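Local coordinates for protein nonribosomal peptide synthase (Streptomyces sp. MJ635-86F5, PDB 5JJP) that probably activates an aliphatic beta-amino acid by ATP-dependent adenylation, as a member of the ANL family of adenylate-forming enzymes, at residues G80-D85 / R169-R174; G108-P113 / T179-L184; A264-A269 / A293-L298. All blocks are in the same frame, centred on the assembly; numbering follows the deposited sequence.

Interaction 1: G80-D85 / R169-R174; sequences GLDVGD and RVRRRR
G80, where the chain leaves helix 62-77 with positive phi, meets two arginines of R169-R174. Its CA lies over a face of the R171 guanidinium, 3.3 Å from R171 NH2, while its carbonyl O sits beside the CD of R169. A water donates both to that carbonyl and to R169 O. L81 offers its own carbonyl to R171, whose NE and NH2 both donate to L81 O, at 2.9 Å and 3.0 Å. This side-on grip on a single atom leaves both bonds bent, and NE stands well above the carbonyl plane. D77 forms a salt bridge with R171 NH2. The L81 side chain goes to R169 instead, with CD2 over the centre of one guanidinium face, 3.7 Å from R169 CZ.

D82 begins a type II beta turn ending at D85, within the connection from helix 62-77 to strand 87-90 of the AMP-binding fold. With CG anti to the backbone N (chi1 -151°), its carboxylate receives two successive backbone N-H groups of the facing loop. R172 N reaches D82 OD2 at 2.9 Å and almost straight (166°), on the syn side but out of the carboxylate plane; R173 N uses the syn lone pair of D82 OD1 at 3.2 Å.

V83 lays CG1 over one face of the R173 guanidinium, offset toward its rim and 3.6 Å from R173 NH1. R173 is bent twice along its chain; its NH2 bonds to Q175 O and its NH1 forms a salt bridge with D180. D85 receives the N-H of D82 on OD2 from above the carboxylate plane. The same D85 OD2 forms a salt bridge to R169 NH1 at 2.8 Å, weak as a hydrogen bond, with the two flat groups turned 66° apart.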
loop_
_atom_site.group_PDB
_atom_site.type_symbol
_atom_site.label_atom_id
_atom_site.label_comp_id
_atom_site.label_asym_id
_atom_site.label_seq_id
_atom_site.Cartn_x
_atom_site.Cartn_y
_atom_site.Cartn_z
ATOM N N GLY A 80 -11.434 19.590 -15.529
ATOM C CA GLY A 80 -12.880 19.408 -15.534
ATOM C C GLY A 80 -13.331 17.994 -15.268
ATOM O O GLY A 80 -14.503 17.698 -15.507
ATOM N N LEU A 81 -12.446 17.124 -14.770
ATOM C CA LEU A 81 -12.863 15.746 -14.468
ATOM C C LEU A 81 -13.822 15.717 -13.269
ATOM O O LEU A 81 -13.741 16.572 -12.411
ATOM C CB LEU A 81 -11.681 14.835 -14.216
ATOM C CG LEU A 81 -10.615 14.773 -15.314
ATOM C CD1 LEU A 81 -9.479 13.885 -14.811
ATOM C CD2 LEU A 81 -11.188 14.175 -16.577
ATOM N N ASP A 82 -14.658 14.690 -13.207
ATOM C CA ASP A 82 -15.634 14.526 -12.135
ATOM C C ASP A 82 -15.124 13.565 -11.051
ATOM O O ASP A 82 -14.318 12.688 -11.367
ATOM C CB ASP A 82 -16.922 13.915 -12.724
ATOM C CG ASP A 82 -18.192 14.318 -11.970
ATOM O OD1 ASP A 82 -18.132 15.102 -11.008
ATOM O OD2 ASP A 82 -19.275 13.884 -12.407
ATOM N N VAL A 83 -15.588 13.731 -9.797
ATOM C CA VAL A 83 -15.279 12.793 -8.751
ATOM C C VAL A 83 -15.718 11.425 -9.274
ATOM O O VAL A 83 -16.837 11.284 -9.770
ATOM C CB VAL A 83 -16.043 13.144 -7.449
ATOM C CG1 VAL A 83 -15.962 12.011 -6.420
ATOM C CG2 VAL A 83 -15.556 14.480 -6.856
ATOM N N GLY A 84 -14.853 10.412 -9.117
ATOM C CA GLY A 84 -15.070 9.073 -9.651
ATOM C C GLY A 84 -14.272 8.702 -10.892
ATOM O O GLY A 84 -14.002 7.526 -11.164
ATOM N N ASP A 85 -13.933 9.698 -11.692
ATOM C CA ASP A 85 -13.219 9.430 -12.945
ATOM C C ASP A 85 -11.865 8.867 -12.625
ATOM O O ASP A 85 -11.164 9.405 -11.778
ATOM C CB ASP A 85 -13.081 10.731 -13.783
ATOM C CG ASP A 85 -14.392 11.195 -14.364
ATOM O OD1 ASP A 85 -15.366 10.417 -14.318
ATOM O OD2 ASP A 85 -14.454 12.326 -14.896
ATOM N N ARG A 169 -17.101 16.955 -20.377
ATOM C CA ARG A 169 -18.118 16.218 -19.651
ATOM C C ARG A 169 -18.890 17.197 -18.805
ATOM O O ARG A 169 -18.392 18.281 -18.514
ATOM C CB ARG A 169 -17.450 15.167 -18.761
ATOM C CG ARG A 169 -16.667 15.791 -17.597
ATOM C CD ARG A 169 -15.599 14.852 -17.052
ATOM N NE ARG A 169 -14.645 14.502 -18.082
ATOM C CZ ARG A 169 -14.242 13.275 -18.385
ATOM N NH1 ARG A 169 -14.652 12.215 -17.713
ATOM N NH2 ARG A 169 -13.379 13.118 -19.367
ATOM N N VAL A 170 -20.073 16.815 -18.353
ATOM C CA VAL A 170 -20.785 17.620 -17.331
ATOM C C VAL A 170 -20.531 16.984 -15.967
ATOM O O VAL A 170 -20.702 15.784 -15.807
ATOM C CB VAL A 170 -22.284 17.709 -17.641
ATOM C CG1 VAL A 170 -22.482 18.313 -19.026
ATOM C CG2 VAL A 170 -22.963 16.334 -17.626
ATOM N N ARG A 171 -20.078 17.780 -15.001
ATOM C CA ARG A 171 -19.868 17.312 -13.649
ATOM C C ARG A 171 -21.157 17.127 -12.870
ATOM O O ARG A 171 -22.047 17.960 -12.931
ATOM C CB ARG A 171 -18.987 18.289 -12.885
ATOM C CG ARG A 171 -17.508 18.178 -13.239
ATOM C CD ARG A 171 -16.751 19.229 -12.452
ATOM N NE ARG A 171 -15.318 18.979 -12.508
ATOM C CZ ARG A 171 -14.377 19.837 -12.147
ATOM N NH1 ARG A 171 -14.706 21.048 -11.713
ATOM N NH2 ARG A 171 -13.099 19.471 -12.203
ATOM N N ARG A 172 -21.267 16.009 -12.163
ATOM C CA ARG A 172 -22.478 15.688 -11.423
ATOM C C ARG A 172 -22.243 15.562 -9.931
ATOM O O ARG A 172 -23.178 15.400 -9.165
ATOM C CB ARG A 172 -23.080 14.402 -11.990
ATOM C CG ARG A 172 -23.276 14.474 -13.509
ATOM C CD ARG A 172 -23.970 13.234 -14.044
ATOM N NE ARG A 172 -24.422 13.302 -15.433
ATOM C CZ ARG A 172 -24.964 12.270 -16.087
ATOM N NH1 ARG A 172 -25.129 11.089 -15.472
ATOM N NH2 ARG A 172 -25.337 12.417 -17.367
ATOM N N ARG A 173 -20.975 15.597 -9.523
ATOM C CA ARG A 173 -20.619 15.418 -8.125
ATOM C C ARG A 173 -20.077 16.733 -7.625
ATOM O O ARG A 173 -19.265 17.375 -8.317
ATOM C CB ARG A 173 -19.565 14.315 -7.977
ATOM C CG ARG A 173 -20.109 12.900 -8.156
ATOM C CD ARG A 173 -20.987 12.460 -6.999
ATOM N NE ARG A 173 -20.332 12.725 -5.722
ATOM C CZ ARG A 173 -19.490 11.903 -5.100
ATOM N NH1 ARG A 173 -19.225 10.708 -5.570
ATOM N NH2 ARG A 173 -18.958 12.275 -3.933
ATOM N N ARG A 174 -20.535 17.098 -6.427
ATOM C CA ARG A 174 -20.139 18.294 -5.704
ATOM C C ARG A 174 -18.790 18.129 -5.001
ATOM O O ARG A 174 -17.908 18.959 -5.154
ATOM C CB ARG A 174 -21.215 18.610 -4.643
ATOM C CG ARG A 174 -21.006 19.886 -3.822
ATOM C CD ARG A 174 -22.316 20.369 -3.196
ATOM N NE ARG A 174 -23.333 20.640 -4.219
ATOM C CZ ARG A 174 -23.465 21.794 -4.879
ATOM N NH1 ARG A 174 -22.668 22.833 -4.613
ATOM N NH2 ARG A 174 -24.413 21.922 -5.812
HETATM O O HOH W 1 -16.425 19.683 -16.625
HETATM O O HOH W 2 -17.524 11.533 -15.840
#

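Interaction 2: G108-P113 / T179-L184; sequences GLPFIP and TDPAYL
The bond from L184 N to F111 O, 3.0 Å long and close to straight at 168°, is the one direct hydrogen bond joining G108-P113 to T179-L184. Beside it, Y183 sets its CB over the middle of the F111 ring, 4.0 Å from the ring centroid, in a CH-pi contact. F111 reaches this place with CG lodged between its backbone N and carbonyl carbon (chi1 65°), which turns the ring back beneath Y183. Replacing F111 with an alanine removes the ring and would probably leave Y183 CB without its CH-pi partner, opening a gap beside F105.

CA-H...O contacts extend the backbone pairing in both directions: P110 CA lies 3.4 Å from A182 O, and I112 CA is equally far from L184 O. P110 also packs its CB against P181 CB at 4.0 Å and touches L184 CD1. Near the start of the first segment two waters take over, one donating to G108 O and P181 O, the other to A182 O and, weakly, to L109 O.

Further out, each strand is positioned by its own sheet. Strand 111-114 borders the mixed sheet, its I112 backbone bonded to V87 and L89; strand 181-186 borders the antiparallel sheet, where A182 and Y183 form a classic beta bulge opposite M199. Strands 111-113 and 181-184 run roughly parallel, their axes 29° apart, with a single bridge between F111 and Y183. G108 ends helix 95-107 in a Schellman motif, and F105 from that helix meets the F111 ring. The chemistry implies a join between two sheet edges: one nearly straight N-H...O bond marks the single bridge, while C-H contacts, water bridges and apolar surfaces make up the rest.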
loop_
_atom_site.group_PDB
_atom_site.type_symbol
_atom_site.label_atom_id
_atom_site.label_comp_id
_atom_site.label_asym_id
_atom_site.label_seq_id
_atom_site.Cartn_x
_atom_site.Cartn_y
_atom_site.Cartn_z
ATOM N N GLY A 108 -10.818 13.426 -5.486
ATOM C CA GLY A 108 -11.687 12.297 -5.587
ATOM C C GLY A 108 -11.535 11.537 -6.879
ATOM O O GLY A 108 -12.514 10.956 -7.355
ATOM N N LEU A 109 -10.323 11.535 -7.432
ATOM C CA LEU A 109 -10.053 10.858 -8.679
ATOM C C LEU A 109 -9.327 9.563 -8.375
ATOM O O LEU A 109 -8.121 9.578 -8.134
ATOM C CB LEU A 109 -9.233 11.719 -9.631
ATOM C CG LEU A 109 -9.844 13.079 -9.961
ATOM C CD1 LEU A 109 -8.878 13.967 -10.751
ATOM C CD2 LEU A 109 -11.170 12.909 -10.741
ATOM N N PRO A 110 -10.045 8.448 -8.385
ATOM C CA PRO A 110 -9.350 7.244 -8.077
ATOM C C PRO A 110 -8.298 6.951 -9.149
ATOM O O PRO A 110 -8.577 7.029 -10.357
ATOM C CB PRO A 110 -10.452 6.167 -8.117
ATOM C CG PRO A 110 -11.514 6.728 -8.985
ATOM C CD PRO A 110 -11.474 8.193 -8.688
ATOM N N PHE A 111 -7.111 6.579 -8.707
ATOM C CA PHE A 111 -6.024 6.295 -9.637
ATOM C C PHE A 111 -5.663 4.819 -9.660
ATOM O O PHE A 111 -5.909 4.087 -8.720
ATOM C CB PHE A 111 -4.797 7.153 -9.290
ATOM C CG PHE A 111 -4.197 6.826 -7.977
ATOM C CD1 PHE A 111 -3.224 5.885 -7.875
ATOM C CD2 PHE A 111 -4.622 7.499 -6.817
ATOM C CE1 PHE A 111 -2.694 5.583 -6.633
ATOM C CE2 PHE A 111 -4.111 7.180 -5.589
ATOM C CZ PHE A 111 -3.139 6.234 -5.498
ATOM N N ILE A 112 -5.056 4.427 -10.751
ATOM C CA ILE A 112 -4.535 3.091 -10.958
ATOM C C ILE A 112 -3.051 3.322 -11.074
ATOM O O ILE A 112 -2.633 3.917 -12.062
ATOM C CB ILE A 112 -4.891 2.458 -12.320
ATOM C CG1 ILE A 112 -6.323 2.701 -12.783
ATOM C CG2 ILE A 112 -4.571 0.994 -12.350
ATOM C CD1 ILE A 112 -7.375 2.357 -11.820
ATOM N N PRO A 113 -2.242 2.797 -10.127
ATOM C CA PRO A 113 -0.791 3.032 -10.207
ATOM C C PRO A 113 -0.102 2.068 -11.137
ATOM O O PRO A 113 -0.372 0.881 -11.123
ATOM C CB PRO A 113 -0.327 2.828 -8.765
ATOM C CG PRO A 113 -1.286 1.813 -8.241
ATOM C CD PRO A 113 -2.613 2.087 -8.886
ATOM N N THR A 179 -16.664 7.442 1.410
ATOM C CA THR A 179 -17.185 6.209 0.759
ATOM C C THR A 179 -16.798 6.150 -0.724
ATOM O O THR A 179 -16.948 5.141 -1.364
ATOM C CB THR A 179 -18.722 6.109 0.883
ATOM O OG1 THR A 179 -19.332 7.326 0.473
ATOM C CG2 THR A 179 -19.101 5.958 2.310
ATOM N N ASP A 180 -16.274 7.238 -1.282
ATOM C CA ASP A 180 -15.804 7.196 -2.669
ATOM C C ASP A 180 -14.515 6.336 -2.865
ATOM O O ASP A 180 -13.658 6.246 -1.991
ATOM C CB ASP A 180 -15.545 8.614 -3.186
ATOM C CG ASP A 180 -16.820 9.385 -3.480
ATOM O OD1 ASP A 180 -17.698 8.834 -4.185
ATOM O OD2 ASP A 180 -16.917 10.573 -3.069
ATOM N N PRO A 181 -14.347 5.765 -4.053
ATOM C CA PRO A 181 -13.112 5.087 -4.393
ATOM C C PRO A 181 -11.886 5.992 -4.388
ATOM O O PRO A 181 -11.933 7.108 -4.912
ATOM C CB PRO A 181 -13.325 4.616 -5.821
ATOM C CG PRO A 181 -14.561 5.247 -6.307
ATOM C CD PRO A 181 -15.339 5.696 -5.130
ATOM N N ALA A 182 -10.818 5.508 -3.761
ATOM C CA ALA A 182 -9.590 6.258 -3.648
ATOM C C ALA A 182 -8.566 5.762 -4.676
ATOM O O ALA A 182 -7.797 6.523 -5.182
ATOM C CB ALA A 182 -9.038 6.132 -2.223
ATOM N N TYR A 183 -8.522 4.466 -4.896
ATOM C CA TYR A 183 -7.670 3.873 -5.902
ATOM C C TYR A 183 -8.177 2.511 -6.323
ATOM O O TYR A 183 -9.026 1.924 -5.690
ATOM C CB TYR A 183 -6.231 3.774 -5.390
ATOM C CG TYR A 183 -6.016 2.878 -4.215
ATOM C CD1 TYR A 183 -5.774 1.528 -4.401
ATOM C CD2 TYR A 183 -6.026 3.364 -2.909
ATOM C CE1 TYR A 183 -5.597 0.671 -3.311
ATOM C CE2 TYR A 183 -5.816 2.527 -1.817
ATOM C CZ TYR A 183 -5.591 1.175 -2.025
ATOM O OH TYR A 183 -5.404 0.278 -0.968
ATOM N N LEU A 184 -7.639 2.040 -7.413
ATOM C CA LEU A 184 -7.925 0.719 -7.972
ATOM C C LEU A 184 -6.627 0.007 -8.280
ATOM O O LEU A 184 -5.728 0.579 -8.937
ATOM C CB LEU A 184 -8.616 0.828 -9.315
ATOM C CG LEU A 184 -10.120 0.803 -9.439
ATOM C CD1 LEU A 184 -10.654 2.095 -8.839
ATOM C CD2 LEU A 184 -10.516 0.692 -10.915
HETATM O O HOH W 3 -13.815 8.858 -6.181
HETATM O O HOH W 4 -8.020 9.153 -5.571
#

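Interaction 3: A264-A269 / A293-L298; sequences AFLHEA and AGLDPL
H267 reaches from the last turn of helix 259-268 to the backbone of G294 and, with L266 and L295, buries most of the surface shared by A264-A269 and A293-L298. The second segment is a compact link from helix 289-293 to strand 300-304: L295 is the centre of an inverse gamma turn and also begins a type I beta turn that ends at L298. Helix 259-268 lies in the connection between strands 247-250 and 273-276, so the contact sets a helix end against a turn, both leading into strands of one six-stranded mixed sheet in the adenylate-forming fold.

L266 and L295 make the buried side of the contact. Their chains cross obliquely, L266 CB coming within 3.8 Å of L295 CD2, and both methyls of L295 meet L266 CD1, the nearer methyl being CD2 at 3.9 Å. L266 also packs on I271 and on V274 of strand 273-276, tying the pair to the sheet. On the turn itself, R323 donates to both L295 O and L298 O, the first and last residues of the turn.

H267, on the exposed rim, rests against L295. With CG anti to the carbonyl carbon (chi1 -78°), the imidazole reaches the backbone and side chains of 294-297. The ring bears on three residues: CD2 lies 4.0 Å from L295 CD2, CE1 is just as far from P297 CD, with the proline side chain crossing at about a right angle, and the CE1-NE2 edge is presented to G294. G294 O lies in the plane of the imidazole; the same oxygen accepts a weak bond from D296 N, the bond that closes the inverse gamma turn. The nearest approach of the two segments is here, with H267 CE1 3.1 Å from G294 O.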
loop_
_atom_site.group_PDB
_atom_site.type_symbol
_atom_site.label_atom_id
_atom_site.label_comp_id
_atom_site.label_asym_id
_atom_site.label_seq_id
_atom_site.Cartn_x
_atom_site.Cartn_y
_atom_site.Cartn_z
ATOM N N ALA A 264 24.657 -0.007 0.115
ATOM C CA ALA A 264 25.251 1.321 0.321
ATOM C C ALA A 264 24.153 2.370 0.490
ATOM O O ALA A 264 24.283 3.304 1.273
ATOM C CB ALA A 264 26.129 1.711 -0.849
ATOM N N PHE A 265 23.052 2.190 -0.250
ATOM C CA PHE A 265 21.929 3.106 -0.177
ATOM C C PHE A 265 21.299 3.054 1.209
ATOM O O PHE A 265 20.940 4.061 1.728
ATOM C CB PHE A 265 20.898 2.772 -1.270
ATOM C CG PHE A 265 19.773 3.754 -1.362
ATOM C CD1 PHE A 265 19.978 4.988 -1.920
ATOM C CD2 PHE A 265 18.497 3.424 -0.894
ATOM C CE1 PHE A 265 18.943 5.903 -1.999
ATOM C CE2 PHE A 265 17.453 4.329 -0.991
ATOM C CZ PHE A 265 17.677 5.566 -1.546
ATOM N N LEU A 266 21.165 1.877 1.795
ATOM C CA LEU A 266 20.594 1.782 3.133
ATOM C C LEU A 266 21.446 2.523 4.159
ATOM O O LEU A 266 20.902 3.089 5.088
ATOM C CB LEU A 266 20.413 0.332 3.594
ATOM C CG LEU A 266 19.563 -0.582 2.704
ATOM C CD1 LEU A 266 19.368 -1.921 3.400
ATOM C CD2 LEU A 266 18.206 0.017 2.350
ATOM N N HIS A 267 22.766 2.538 3.981
ATOM C CA HIS A 267 23.636 3.442 4.770
ATOM C C HIS A 267 23.501 4.881 4.382
ATOM O O HIS A 267 23.321 5.719 5.217
ATOM C CB HIS A 267 25.134 3.062 4.605
ATOM C CG HIS A 267 25.538 1.888 5.415
ATOM N ND1 HIS A 267 25.865 1.999 6.751
ATOM C CD2 HIS A 267 25.639 0.571 5.102
ATOM C CE1 HIS A 267 26.183 0.795 7.215
ATOM N NE2 HIS A 267 26.072 -0.084 6.228
ATOM N N GLU A 268 23.600 5.182 3.097
ATOM C CA GLU A 268 23.542 6.588 2.665
ATOM C C GLU A 268 22.308 7.268 3.208
ATOM O O GLU A 268 22.389 8.375 3.740
ATOM C CB GLU A 268 23.579 6.707 1.131
ATOM C CG GLU A 268 23.989 8.088 0.623
ATOM C CD GLU A 268 23.820 8.281 -0.904
ATOM O OE1 GLU A 268 23.483 7.323 -1.653
ATOM O OE2 GLU A 268 24.033 9.424 -1.368
ATOM N N ALA A 269 21.154 6.614 3.096
ATOM C CA ALA A 269 19.890 7.226 3.555
ATOM C C ALA A 269 19.546 6.899 5.028
ATOM O O ALA A 269 18.480 7.251 5.496
ATOM C CB ALA A 269 18.750 6.791 2.651
ATOM N N ALA A 293 25.408 -7.758 7.639
ATOM C CA ALA A 293 25.783 -7.660 9.055
ATOM C C ALA A 293 26.223 -6.289 9.463
ATOM O O ALA A 293 26.108 -5.932 10.612
ATOM C CB ALA A 293 26.902 -8.669 9.381
ATOM N N GLY A 294 26.708 -5.510 8.518
ATOM C CA GLY A 294 27.197 -4.153 8.804
ATOM C C GLY A 294 26.178 -3.042 8.689
ATOM O O GLY A 294 26.541 -1.872 8.844
ATOM N N LEU A 295 24.910 -3.391 8.424
ATOM C CA LEU A 295 23.813 -2.384 8.367
ATOM C C LEU A 295 23.443 -1.836 9.752
ATOM O O LEU A 295 22.398 -2.178 10.326
ATOM C CB LEU A 295 22.564 -2.963 7.710
ATOM C CG LEU A 295 22.727 -3.362 6.247
ATOM C CD1 LEU A 295 21.571 -4.268 5.856
ATOM C CD2 LEU A 295 22.764 -2.143 5.373
ATOM N N ASP A 296 24.297 -0.964 10.275
ATOM C CA ASP A 296 24.139 -0.481 11.637
ATOM C C ASP A 296 22.862 0.311 11.892
ATOM O O ASP A 296 22.282 0.202 12.982
ATOM C CB ASP A 296 25.386 0.316 12.075
ATOM C CG ASP A 296 26.605 -0.587 12.274
ATOM O OD1 ASP A 296 26.433 -1.761 12.685
ATOM O OD2 ASP A 296 27.739 -0.119 12.045
ATOM N N PRO A 297 22.420 1.122 10.926
ATOM C CA PRO A 297 21.241 1.955 11.236
ATOM C C PRO A 297 19.933 1.212 11.223
ATOM O O PRO A 297 18.934 1.695 11.794
ATOM C CB PRO A 297 21.239 3.004 10.112
ATOM C CG PRO A 297 22.621 2.970 9.576
ATOM C CD PRO A 297 23.101 1.575 9.724
ATOM N N LEU A 298 19.940 0.026 10.643
ATOM C CA LEU A 298 18.724 -0.759 10.443
ATOM C C LEU A 298 18.253 -1.363 11.764
ATOM O O LEU A 298 18.998 -2.101 12.385
ATOM C CB LEU A 298 18.977 -1.877 9.430
ATOM C CG LEU A 298 17.762 -2.703 8.989
ATOM C CD1 LEU A 298 16.785 -1.836 8.240
ATOM C CD2 LEU A 298 18.136 -3.875 8.113
#

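From the N terminus, the connection after helix 62-77 comes first and is closed by interaction 1 against the loop that precedes strand 181-186. Before that closure the chain has already passed through 108-113, which finds its partner only at 179-184, so interactions 1 and 2 cross. They also touch, through the R173-D180 pair and a probable bond from G84 N to G108 O. Together they tie the edge of the first mixed sheet and its surface loops to the antiparallel sheet. Interaction 3 follows in series, closing a short loop from helix 259-268 through strand 273-276 and two helices to the turn before strand 300-304, beside the second mixed sheet, its centre about 35 Å from that of interaction 2.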